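Local coordinates for protein putative poly(3-hydroxybutyrate) depolymerase LpqC (Bordetella parapertussis 12822, PDB 3D0K) that is a putative poly(3-hydroxybutyrate) depolymerase, a hydrolase of the alpha/beta sandwich type that probably cleaves ester bonds through a serine nucleophile, at residues 84-89 and 129-134; 38-43 and 125-130; 48-51 and 55-58; 17-20 and 26-29; 170-175 and 274-279. All coordinates share one frame; numbering follows the deposited sequence. Where two conformers were deposited one is given.

Contact 1: residues 84-89 and 129-134; sequences LIVAPT and ANIRAA
Ile131, pointing from helix 122-133 to the sheet, touches Leu84 and Val86 of strand 84-89. Its CD1 and Val86 CG2 meet tip to tip at 3.8 Å. The other methyl of the isoleucine, CG2, comes to Leu84 CD2 at a looser 4.3 Å. Ile131 has an extended chain (chi2 179°), which carries CD1 far enough to reach the strand although the CA atoms of Ile131 and Val86 stay 10.0 Å apart. On Val86, CG1 is anti to the backbone N (chi1 175°), leaving CG2 as the branch that faces the helix. Leu84 and Val86 are alternate residues of one strand and so present their side chains on the same face; Ile85 between them turns to the other layer, against Trp74. All three touching residues are buried, and the contact is wholly apolar. Further out, Leu84 also packs on Tyr50 and Ile136, and Ile131 on Ala137. Backbone bonds fix the strand on both edges, Val86 pairing with Val57 and Val59, and Ile85 with Tyr45. At the strand end Thr89 OG1 binds Ala87 O at 2.7 Å from above the carbonyl plane, and also Asn43 ND2. Strand 84-89 leads, by way of helix 122-133, to strand 142-147, parallel to it with strand 56-60 between them: a beta-alpha-beta crossover of the three-layer alpha/beta hydrolase fold.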
# COMPACT_ATOMS: atom_id res chain seq x y z
N LEU A 84 -8.60 -11.16 -7.70
CA LEU A 84 -9.63 -10.49 -6.92
C LEU A 84 -9.08 -9.12 -6.45
O LEU A 84 -8.06 -9.06 -5.79
CB LEU A 84 -10.00 -11.34 -5.72
CG LEU A 84 -11.06 -10.73 -4.79
CD1 LEU A 84 -12.42 -10.63 -5.52
CD2 LEU A 84 -11.14 -11.59 -3.48
N ILE A 85 -9.73 -8.03 -6.83
CA ILE A 85 -9.24 -6.70 -6.45
C ILE A 85 -9.98 -6.15 -5.25
O ILE A 85 -11.21 -6.13 -5.25
CB ILE A 85 -9.41 -5.68 -7.64
CG1 ILE A 85 -8.74 -6.23 -8.92
CG2 ILE A 85 -8.83 -4.27 -7.24
CD1 ILE A 85 -7.25 -6.67 -8.80
N VAL A 86 -9.24 -5.74 -4.20
CA VAL A 86 -9.86 -5.18 -3.01
C VAL A 86 -9.17 -3.86 -2.72
O VAL A 86 -7.94 -3.84 -2.44
CB VAL A 86 -9.65 -6.10 -1.77
CG1 VAL A 86 -10.19 -5.47 -0.52
CG2 VAL A 86 -10.33 -7.49 -2.01
N ALA A 87 -9.95 -2.79 -2.74
CA ALA A 87 -9.45 -1.46 -2.46
C ALA A 87 -10.07 -0.90 -1.16
O ALA A 87 -11.16 -0.28 -1.21
CB ALA A 87 -9.68 -0.56 -3.64
N PRO A 88 -9.40 -1.13 -0.01
CA PRO A 88 -9.87 -0.55 1.25
C PRO A 88 -9.82 0.97 1.10
O PRO A 88 -8.74 1.53 0.86
CB PRO A 88 -8.85 -1.04 2.29
CG PRO A 88 -8.20 -2.31 1.64
CD PRO A 88 -8.15 -1.92 0.18
N THR A 89 -10.97 1.61 1.32
CA THR A 89 -11.17 3.01 0.98
C THR A 89 -11.52 3.84 2.21
O THR A 89 -12.53 3.58 2.85
CB THR A 89 -12.28 3.12 -0.06
OG1 THR A 89 -11.91 2.29 -1.17
CG2 THR A 89 -12.44 4.54 -0.52
N ALA A 129 -8.29 -11.72 6.55
CA ALA A 129 -8.67 -12.90 7.35
C ALA A 129 -10.18 -13.18 7.17
O ALA A 129 -10.64 -14.34 7.17
CB ALA A 129 -8.38 -12.63 8.82
N ASN A 130 -10.96 -12.11 6.99
CA ASN A 130 -12.35 -12.23 6.72
C ASN A 130 -12.73 -12.74 5.34
O ASN A 130 -13.72 -13.50 5.21
CB ASN A 130 -13.10 -10.98 7.17
CG ASN A 130 -13.41 -11.02 8.66
OD1 ASN A 130 -13.83 -12.04 9.18
ND2 ASN A 130 -13.18 -9.93 9.35
N ILE A 131 -11.93 -12.36 4.34
CA ILE A 131 -12.06 -12.89 2.96
C ILE A 131 -11.80 -14.39 2.99
O ILE A 131 -12.52 -15.18 2.38
CB ILE A 131 -11.09 -12.13 1.99
CG1 ILE A 131 -11.56 -10.68 1.84
CG2 ILE A 131 -10.98 -12.81 0.59
CD1 ILE A 131 -10.67 -9.81 0.92
N ARG A 132 -10.76 -14.77 3.74
CA ARG A 132 -10.48 -16.20 3.94
C ARG A 132 -11.54 -16.98 4.75
O ARG A 132 -11.88 -18.10 4.37
CB ARG A 132 -9.10 -16.33 4.59
CG ARG A 132 -8.27 -17.52 4.15
CD ARG A 132 -6.85 -17.32 4.68
NE ARG A 132 -6.77 -17.42 6.14
CZ ARG A 132 -6.01 -18.31 6.79
NH1 ARG A 132 -5.24 -19.17 6.11
NH2 ARG A 132 -6.01 -18.34 8.12
N ALA A 133 -12.05 -16.40 5.84
CA ALA A 133 -13.12 -17.04 6.60
C ALA A 133 -14.39 -17.12 5.76
O ALA A 133 -15.14 -18.05 5.91
CB ALA A 133 -13.40 -16.31 7.94
N ALA A 134 -14.57 -16.18 4.81
CA ALA A 134 -15.75 -16.20 3.92
C ALA A 134 -15.61 -17.28 2.86
O ALA A 134 -16.57 -17.59 2.15
CB ALA A 134 -15.87 -14.82 3.23

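Contact 2: residues 38-43 and 125-130; sequences RPFTLN and ARVLAN
Val127 turns both methyls to the strand: CG1 meets Leu42, and CG2 meets both Phe40 and Leu42, so one buried helix residue serves two side chains. The aliphatic part is with Leu42: CD1 of Leu42 lies 3.8 Å from Val127 CG1, and the two side chains approach tip to tip. CD1 continues the leucine chain away from CA (chi2 -178°) to reach that methyl, while CD2 branches off at CG. Leu42 CD2 lies 4.1 Å from both Val127 CG1 and CG2, set against the fork of the valine. The CA atoms of Leu42 and Val127 are 9.0 Å apart. The aromatic part is an edge contact. Val127 CG2 sits near the plane of the Phe40 ring, 4.0 Å from CZ and 4.1 Å from CE2, while the two side chains slide past each other in opposite directions. Arg38 O also lies in plane at the edge of the Phe40 ring. Beyond the valine, this ring stacks on that of Phe90 and meets that of Tyr29 with the planes at about 45°. Between the two segments the contact is wholly apolar. Strand 40-46 runs antiparallel between strand 23-29, bonded through Phe40 to Tyr29 and Leu42 to Ile27, and strand 84-89, bonded through Thr41 and Asn43; helix 122-133 packs on one face of these strands, Val127 also touching Tyr29 of strand 23-29.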
# COMPACT_ATOMS: atom_id res chain seq x y z
N ARG A 38 -15.20 3.63 13.26
CA ARG A 38 -14.70 4.18 12.03
C ARG A 38 -14.93 3.19 10.90
O ARG A 38 -14.09 2.34 10.64
CB ARG A 38 -13.24 4.59 12.17
CG ARG A 38 -13.05 6.09 12.47
CD ARG A 38 -11.58 6.43 12.74
NE ARG A 38 -11.13 5.60 13.86
CZ ARG A 38 -11.29 5.91 15.15
NH1 ARG A 38 -11.85 7.06 15.51
NH2 ARG A 38 -10.88 5.06 16.08
N PRO A 39 -16.11 3.28 10.27
CA PRO A 39 -16.36 2.46 9.09
C PRO A 39 -15.50 2.83 7.89
O PRO A 39 -15.03 3.97 7.75
CB PRO A 39 -17.83 2.72 8.77
CG PRO A 39 -18.18 4.00 9.50
CD PRO A 39 -17.26 4.14 10.65
N PHE A 40 -15.33 1.88 7.00
CA PHE A 40 -14.76 2.21 5.70
C PHE A 40 -15.39 1.30 4.65
O PHE A 40 -16.36 0.57 4.95
CB PHE A 40 -13.22 2.10 5.73
CG PHE A 40 -12.71 0.74 6.15
CD1 PHE A 40 -12.65 0.40 7.51
CD2 PHE A 40 -12.20 -0.17 5.20
CE1 PHE A 40 -12.14 -0.81 7.93
CE2 PHE A 40 -11.67 -1.39 5.61
CZ PHE A 40 -11.65 -1.71 6.97
N THR A 41 -14.87 1.35 3.44
CA THR A 41 -15.51 0.69 2.32
C THR A 41 -14.48 -0.18 1.60
O THR A 41 -13.35 0.24 1.42
CB THR A 41 -16.11 1.71 1.33
OG1 THR A 41 -16.98 2.60 2.05
CG2 THR A 41 -16.91 0.98 0.21
N LEU A 42 -14.90 -1.36 1.20
CA LEU A 42 -14.08 -2.18 0.30
C LEU A 42 -14.66 -1.98 -1.09
O LEU A 42 -15.79 -2.41 -1.37
CB LEU A 42 -14.10 -3.66 0.68
CG LEU A 42 -13.91 -4.05 2.16
CD1 LEU A 42 -13.89 -5.57 2.33
CD2 LEU A 42 -12.54 -3.44 2.55
N ASN A 43 -13.93 -1.25 -1.92
CA ASN A 43 -14.32 -1.14 -3.33
C ASN A 43 -13.63 -2.30 -4.01
O ASN A 43 -12.41 -2.39 -4.05
CB ASN A 43 -13.91 0.21 -3.93
CG ASN A 43 -14.82 1.32 -3.46
OD1 ASN A 43 -16.02 1.30 -3.82
ND2 ASN A 43 -14.31 2.24 -2.60
N ALA A 125 -4.75 -6.70 7.01
CA ALA A 125 -4.74 -8.10 7.42
C ALA A 125 -6.09 -8.62 7.96
O ALA A 125 -6.46 -9.80 7.69
CB ALA A 125 -3.58 -8.39 8.38
N ARG A 126 -6.82 -7.78 8.69
CA ARG A 126 -8.11 -8.21 9.25
C ARG A 126 -9.12 -8.48 8.14
O ARG A 126 -9.86 -9.50 8.17
CB ARG A 126 -8.66 -7.18 10.23
CG ARG A 126 -7.75 -6.88 11.39
CD ARG A 126 -8.48 -6.04 12.43
NE ARG A 126 -7.78 -6.04 13.71
CZ ARG A 126 -7.15 -4.98 14.21
NH1 ARG A 126 -7.12 -3.82 13.55
NH2 ARG A 126 -6.55 -5.08 15.39
N VAL A 127 -9.15 -7.59 7.15
CA VAL A 127 -10.04 -7.76 6.02
C VAL A 127 -9.66 -9.04 5.30
O VAL A 127 -10.56 -9.84 4.98
CB VAL A 127 -9.98 -6.56 5.02
CG1 VAL A 127 -10.67 -6.94 3.68
CG2 VAL A 127 -10.62 -5.32 5.66
N LEU A 128 -8.35 -9.27 5.10
CA LEU A 128 -7.89 -10.54 4.45
C LEU A 128 -8.35 -11.77 5.22
O LEU A 128 -8.79 -12.77 4.63
CB LEU A 128 -6.35 -10.57 4.24
CG LEU A 128 -5.79 -9.53 3.21
CD1 LEU A 128 -4.25 -9.39 3.29
CD2 LEU A 128 -6.25 -9.87 1.79
N ALA A 129 -8.29 -11.72 6.55
CA ALA A 129 -8.67 -12.90 7.35
C ALA A 129 -10.18 -13.18 7.17
O ALA A 129 -10.64 -14.34 7.17
CB ALA A 129 -8.38 -12.63 8.82
N ASN A 130 -10.96 -12.11 6.99
CA ASN A 130 -12.35 -12.23 6.72
C ASN A 130 -12.73 -12.74 5.34
O ASN A 130 -13.72 -13.50 5.21
CB ASN A 130 -13.10 -10.98 7.17
CG ASN A 130 -13.41 -11.02 8.66
OD1 ASN A 130 -13.83 -12.04 9.18
ND2 ASN A 130 -13.18 -9.93 9.35

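Contact 3: residues 48-51 and 55-58; sequences YGYT and PVVV
Tyr50 and Pro55 flank a short loop, their CA atoms 9.1 Å apart, and the chain enters it through Gly49 at a positive phi of 91°. The Tyr50 side chain does the reaching. With CG anti to the backbone N (chi1 -172°), its ring extends toward the start of strand 56-60 and lays one edge along it. CE2 comes 3.6 Å from Pro55 O, which lies near the plane of the ring. Beyond CZ, the hydroxyl oxygen OH touches Val56 CG2 at 3.6 Å, the two side chains crossing obliquely. OH stays 3.7 Å from Pro55 O; its hydrogen bond goes instead to the backbone oxygen of Arg54, two residues before the strand begins, and this tethers the far end of the ring. Pro55 O, beside the tyrosine edge, accepts a hydrogen bond from the backbone N of Leu84, and Tyr50 CE2 packs on that same nitrogen. The Pro55 CB bond points away from the loop, and its ring packs on Tyr143 and Phe285. Tyr50 and Val56 both touch Ala137. The loop leads from strand 40-46 to strand 56-60, which lie on either side of strand 84-89 in the sheet, and Tyr50 closes it over the beginning of strand 56-60, whose other edge pairs with strand 142-147.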
# COMPACT_ATOMS: atom_id res chain seq x y z
N TYR A 48 -15.05 -12.50 -13.94
CA TYR A 48 -15.58 -13.83 -14.25
C TYR A 48 -14.41 -14.81 -14.27
O TYR A 48 -13.32 -14.47 -14.69
CB TYR A 48 -16.29 -13.85 -15.58
CG TYR A 48 -17.54 -13.04 -15.53
CD1 TYR A 48 -18.66 -13.51 -14.85
CD2 TYR A 48 -17.64 -11.83 -16.21
CE1 TYR A 48 -19.86 -12.79 -14.81
CE2 TYR A 48 -18.84 -11.09 -16.17
CZ TYR A 48 -19.93 -11.59 -15.48
OH TYR A 48 -21.09 -10.87 -15.43
N GLY A 49 -14.63 -15.98 -13.70
CA GLY A 49 -13.62 -16.99 -13.73
C GLY A 49 -12.69 -16.93 -12.55
O GLY A 49 -11.75 -17.73 -12.49
N TYR A 50 -12.93 -16.01 -11.61
CA TYR A 50 -12.19 -16.00 -10.35
C TYR A 50 -12.49 -17.29 -9.57
O TYR A 50 -13.63 -17.67 -9.41
CB TYR A 50 -12.52 -14.77 -9.50
CG TYR A 50 -11.59 -14.73 -8.31
CD1 TYR A 50 -12.04 -15.12 -7.04
CD2 TYR A 50 -10.24 -14.44 -8.48
CE1 TYR A 50 -11.16 -15.18 -5.96
CE2 TYR A 50 -9.34 -14.50 -7.40
CZ TYR A 50 -9.82 -14.88 -6.15
OH TYR A 50 -8.95 -14.94 -5.08
N THR A 51 -11.45 -17.96 -9.11
CA THR A 51 -11.61 -19.12 -8.23
C THR A 51 -10.72 -18.82 -6.99
O THR A 51 -9.80 -17.99 -7.07
CB THR A 51 -11.23 -20.43 -8.95
OG1 THR A 51 -9.86 -20.39 -9.34
CG2 THR A 51 -12.02 -20.58 -10.24
N PRO A 55 -4.75 -15.16 -7.16
CA PRO A 55 -4.28 -14.06 -6.30
C PRO A 55 -5.34 -12.99 -5.87
O PRO A 55 -6.34 -12.74 -6.57
CB PRO A 55 -3.21 -13.38 -7.18
CG PRO A 55 -2.72 -14.49 -8.09
CD PRO A 55 -4.00 -15.23 -8.43
N VAL A 56 -5.08 -12.35 -4.73
CA VAL A 56 -5.87 -11.21 -4.26
C VAL A 56 -4.94 -10.04 -4.29
O VAL A 56 -3.83 -10.17 -3.82
CB VAL A 56 -6.31 -11.42 -2.83
CG1 VAL A 56 -7.02 -10.14 -2.28
CG2 VAL A 56 -7.19 -12.71 -2.79
N VAL A 57 -5.35 -8.96 -4.92
CA VAL A 57 -4.54 -7.74 -4.92
C VAL A 57 -5.22 -6.67 -4.05
O VAL A 57 -6.35 -6.30 -4.28
CB VAL A 57 -4.31 -7.22 -6.36
CG1 VAL A 57 -3.39 -5.98 -6.27
CG2 VAL A 57 -3.72 -8.39 -7.25
N VAL A 58 -4.53 -6.21 -3.01
CA VAL A 58 -5.07 -5.13 -2.15
C VAL A 58 -4.50 -3.84 -2.79
O VAL A 58 -3.30 -3.75 -3.01
CB VAL A 58 -4.62 -5.30 -0.71
CG1 VAL A 58 -5.12 -4.14 0.18
CG2 VAL A 58 -5.15 -6.67 -0.11

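Contact 4: residues 17-20 and 26-29; sequences LELG and AIPY
Ile27, on strand 23-29, sends its longer branch to Glu18 and Leu19 at the end of helix 11-18. From CB, which heads toward the helix, the chain passes to CG1, 3.9 Å from Glu18 CB. With CG1 anti to the carbonyl carbon (chi1 -54°) and the chain then straight, CD1 lies farther out and touches two residues: Glu18 CB at 3.7 Å and Leu19 CD1 at 4.1 Å. Ile27 and Leu19 cross at about a right angle, and the CB bond of Leu19 points neither toward nor away from the strand. Glu18 contributes the first carbon of its chain to the apolar contact, while bending at chi2 (-91°) turns its carboxylate aside. Backbone oxygens hold the turn that follows: Glu18 O accepts a bond from Asn25 ND2 and Leu19 O one from Arg46 NH2. Ile27 and Leu19 are buried, and both also pack on Thr44. Strand 23-29 is the outermost strand of the sheet at this end and pairs antiparallel with strand 40-46; helix 11-18 comes just before it in the chain and packs on its face, next to helix 122-133, where Tyr29 OH binds Asn130 ND2.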
# COMPACT_ATOMS: atom_id res chain seq x y z
N LEU A 17 -21.44 -12.97 1.08
CA LEU A 17 -22.66 -12.59 0.33
C LEU A 17 -22.39 -11.53 -0.74
O LEU A 17 -23.12 -11.44 -1.73
CB LEU A 17 -23.69 -12.04 1.30
CG LEU A 17 -24.31 -13.05 2.28
CD1 LEU A 17 -25.16 -12.34 3.36
CD2 LEU A 17 -25.13 -14.04 1.50
N GLU A 18 -21.37 -10.71 -0.53
CA GLU A 18 -21.12 -9.55 -1.40
C GLU A 18 -20.05 -9.82 -2.45
O GLU A 18 -20.04 -9.17 -3.50
CB GLU A 18 -20.66 -8.34 -0.58
CG GLU A 18 -21.74 -7.74 0.37
CD GLU A 18 -22.58 -6.62 -0.29
OE1 GLU A 18 -22.89 -6.75 -1.51
OE2 GLU A 18 -22.93 -5.63 0.42
N LEU A 19 -19.14 -10.75 -2.17
CA LEU A 19 -17.99 -10.94 -3.03
C LEU A 19 -18.07 -12.30 -3.76
O LEU A 19 -17.11 -12.73 -4.43
CB LEU A 19 -16.73 -10.81 -2.17
CG LEU A 19 -15.45 -10.24 -2.75
CD1 LEU A 19 -15.77 -9.00 -3.60
CD2 LEU A 19 -14.45 -9.91 -1.63
N GLY A 20 -19.22 -12.97 -3.62
CA GLY A 20 -19.42 -14.29 -4.20
C GLY A 20 -19.57 -14.25 -5.71
O GLY A 20 -19.23 -15.21 -6.41
N ALA A 26 -19.15 -2.10 -3.75
CA ALA A 26 -18.68 -1.22 -2.67
C ALA A 26 -19.26 -1.77 -1.37
O ALA A 26 -20.48 -1.67 -1.13
CB ALA A 26 -19.12 0.21 -2.90
N ILE A 27 -18.41 -2.40 -0.55
CA ILE A 27 -18.87 -3.19 0.60
C ILE A 27 -18.57 -2.37 1.87
O ILE A 27 -17.39 -2.18 2.19
CB ILE A 27 -18.14 -4.52 0.66
CG1 ILE A 27 -18.27 -5.28 -0.68
CG2 ILE A 27 -18.59 -5.36 1.87
CD1 ILE A 27 -17.41 -6.55 -0.76
N PRO A 28 -19.62 -1.87 2.57
CA PRO A 28 -19.36 -1.18 3.86
C PRO A 28 -18.68 -2.16 4.83
O PRO A 28 -19.05 -3.33 4.86
CB PRO A 28 -20.77 -0.79 4.34
CG PRO A 28 -21.73 -1.71 3.58
CD PRO A 28 -21.06 -1.93 2.24
N TYR A 29 -17.66 -1.72 5.58
CA TYR A 29 -16.98 -2.63 6.52
C TYR A 29 -16.74 -1.88 7.82
O TYR A 29 -16.36 -0.71 7.82
CB TYR A 29 -15.65 -3.17 5.93
CG TYR A 29 -14.85 -4.23 6.71
CD1 TYR A 29 -14.89 -5.61 6.36
CD2 TYR A 29 -14.02 -3.87 7.75
CE1 TYR A 29 -14.12 -6.59 7.07
CE2 TYR A 29 -13.25 -4.82 8.46
CZ TYR A 29 -13.30 -6.18 8.13
OH TYR A 29 -12.48 -7.05 8.88

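Contact 5: residues 170-175 and 274-279; sequences TAANPG and QAMSQV. With SO4 (sulfate ion), chain E.
Asn173 and Met276 meet at the C-terminal end of strand 168-172, beside what is probably the Ser-His-Asp triad of an alpha/beta hydrolase. Met276, a selenomethionine, points from helix 273-286 toward the strand and bends at both chi2 (-69°) and chi3 (-78°), so that its methyl CE curls back against the flat amide of Asn173. CE lies 3.6 Å from Asn173 ND2, 3.7 Å from OD1 and 3.8 Å from CG, above the plane of the amide and displaced toward its OD1 and ND2 end. The two side chains cross at about a right angle. Lower on the chain, Met276 CG comes to Asn173 ND2 at 3.5 Å, with SE of the same residue 3.9 Å from that nitrogen. The methyl is shared with the strand: Ala172 CB touches CE at 3.9 Å. In this fold the loops after the parallel strands carry the active-site residues, and Asn173 is the first residue past its strand, with a left-handed backbone (phi 43°). Its OD1 accepts a bond from the backbone N of Gly213, which fixes the rotation of the amide, and its side chain touches Asp216, the probable acid of the triad. Met276 in turn packs on Leu211, Ile269 and His147. Two residues after Asn173, Gly175 N makes a weak hydrogen bond to sulfate O1 at 2.9 Å. Arg237 and Gln152 also bind this ion, probably taken up from the crystallisation liquor, while Gly175 O accepts a bond from Arg240 NH1.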
# COMPACT_ATOMS: atom_id res chain seq x y z
N THR A 170 4.45 -3.57 -3.18
CA THR A 170 4.98 -2.47 -3.97
C THR A 170 4.42 -1.12 -3.49
O THR A 170 3.20 -0.93 -3.41
CB THR A 170 4.64 -2.66 -5.42
OG1 THR A 170 5.30 -3.82 -5.90
CG2 THR A 170 5.08 -1.41 -6.25
N ALA A 171 5.33 -0.17 -3.21
CA ALA A 171 4.91 1.16 -2.89
C ALA A 171 5.31 2.05 -4.05
O ALA A 171 6.48 2.10 -4.44
CB ALA A 171 5.58 1.65 -1.58
N ALA A 172 4.34 2.71 -4.67
CA ALA A 172 4.59 3.39 -5.90
C ALA A 172 4.51 4.92 -5.70
O ALA A 172 3.50 5.42 -5.19
CB ALA A 172 3.58 2.92 -6.96
N ASN A 173 5.52 5.67 -6.13
CA ASN A 173 5.49 7.17 -5.97
C ASN A 173 4.98 7.68 -4.60
O ASN A 173 4.15 8.58 -4.58
CB ASN A 173 4.66 7.89 -7.10
CG ASN A 173 5.24 7.64 -8.49
OD1 ASN A 173 6.44 7.38 -8.63
ND2 ASN A 173 4.36 7.64 -9.53
N PRO A 174 5.44 7.12 -3.46
CA PRO A 174 5.06 7.81 -2.21
C PRO A 174 5.53 9.27 -2.21
O PRO A 174 6.65 9.54 -2.68
CB PRO A 174 5.85 7.03 -1.12
CG PRO A 174 6.05 5.64 -1.74
CD PRO A 174 6.30 5.93 -3.21
N GLY A 175 4.73 10.18 -1.62
CA GLY A 175 5.11 11.60 -1.54
C GLY A 175 6.33 11.81 -0.62
O GLY A 175 7.13 12.69 -0.88
N GLN A 274 -3.03 5.36 -12.31
CA GLN A 274 -3.50 4.36 -13.29
C GLN A 274 -2.33 3.73 -14.06
O GLN A 274 -2.28 2.52 -14.21
CB GLN A 274 -4.44 5.01 -14.30
CG GLN A 274 -4.98 3.97 -15.27
CD GLN A 274 -6.19 4.42 -16.02
OE1 GLN A 274 -6.95 3.58 -16.53
NE2 GLN A 274 -6.40 5.73 -16.10
N ALA A 275 -1.42 4.55 -14.60
CA ALA A 275 -0.24 4.00 -15.30
C ALA A 275 0.58 3.13 -14.34
O ALA A 275 1.07 2.09 -14.73
CB ALA A 275 0.64 5.12 -15.85
N MSE A 276 0.78 3.59 -13.10
CA MSE A 276 1.64 2.89 -12.17
C MSE A 276 0.98 1.56 -11.76
O MSE A 276 1.67 0.55 -11.57
CB MSE A 276 1.99 3.74 -10.94
CG MSE A 276 2.78 5.04 -11.28
SE MSE A 276 4.63 4.59 -11.94
CE MSE A 276 5.36 4.23 -10.15
N SER A 277 -0.35 1.56 -11.65
CA SER A 277 -1.13 0.33 -11.46
C SER A 277 -0.88 -0.70 -12.58
O SER A 277 -0.67 -1.88 -12.30
CB SER A 277 -2.64 0.61 -11.34
OG SER A 277 -2.93 1.36 -10.17
N GLN A 278 -0.94 -0.27 -13.84
CA GLN A 278 -0.79 -1.19 -14.95
C GLN A 278 0.65 -1.69 -15.11
O GLN A 278 0.90 -2.83 -15.52
CB GLN A 278 -1.33 -0.53 -16.23
CG GLN A 278 -2.78 -0.09 -16.10
CD GLN A 278 -3.58 -0.31 -17.36
OE1 GLN A 278 -3.33 0.32 -18.40
NE2 GLN A 278 -4.58 -1.21 -17.28
N VAL A 279 1.61 -0.83 -14.76
CA VAL A 279 3.01 -1.23 -14.74
C VAL A 279 3.25 -2.27 -13.66
O VAL A 279 3.96 -3.22 -13.87
CB VAL A 279 3.90 -0.00 -14.56
CG1 VAL A 279 5.33 -0.38 -14.16
CG2 VAL A 279 3.82 0.87 -15.84
S SO4 E . 1.47 12.15 -1.78
O1 SO4 E . 1.96 10.83 -1.39
O2 SO4 E . 1.51 12.98 -0.57
O3 SO4 E . 2.24 12.82 -2.79
O4 SO4 E . 0.06 12.16 -2.11

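How the contacts relate
From the N terminus, contact 4 closes first, a short loop folding helix 11-18 onto the edge strand 23-29. Contact 2 opens next, on the neighbouring strand 40-46, and closes far along the chain on helix 122-133. Contact 3 is nested inside that long loop and seals the turn into strand 56-60. Contact 1 starts within it too, on strand 84-89, and ends on the same helix; its centre is about 6 Å from that of contact 2. These four tie together one end of the sheet. Contact 5, with a centre at least about 20 Å from theirs, follows in series and joins strand 168-172 to helix 273-286 near the probable active site.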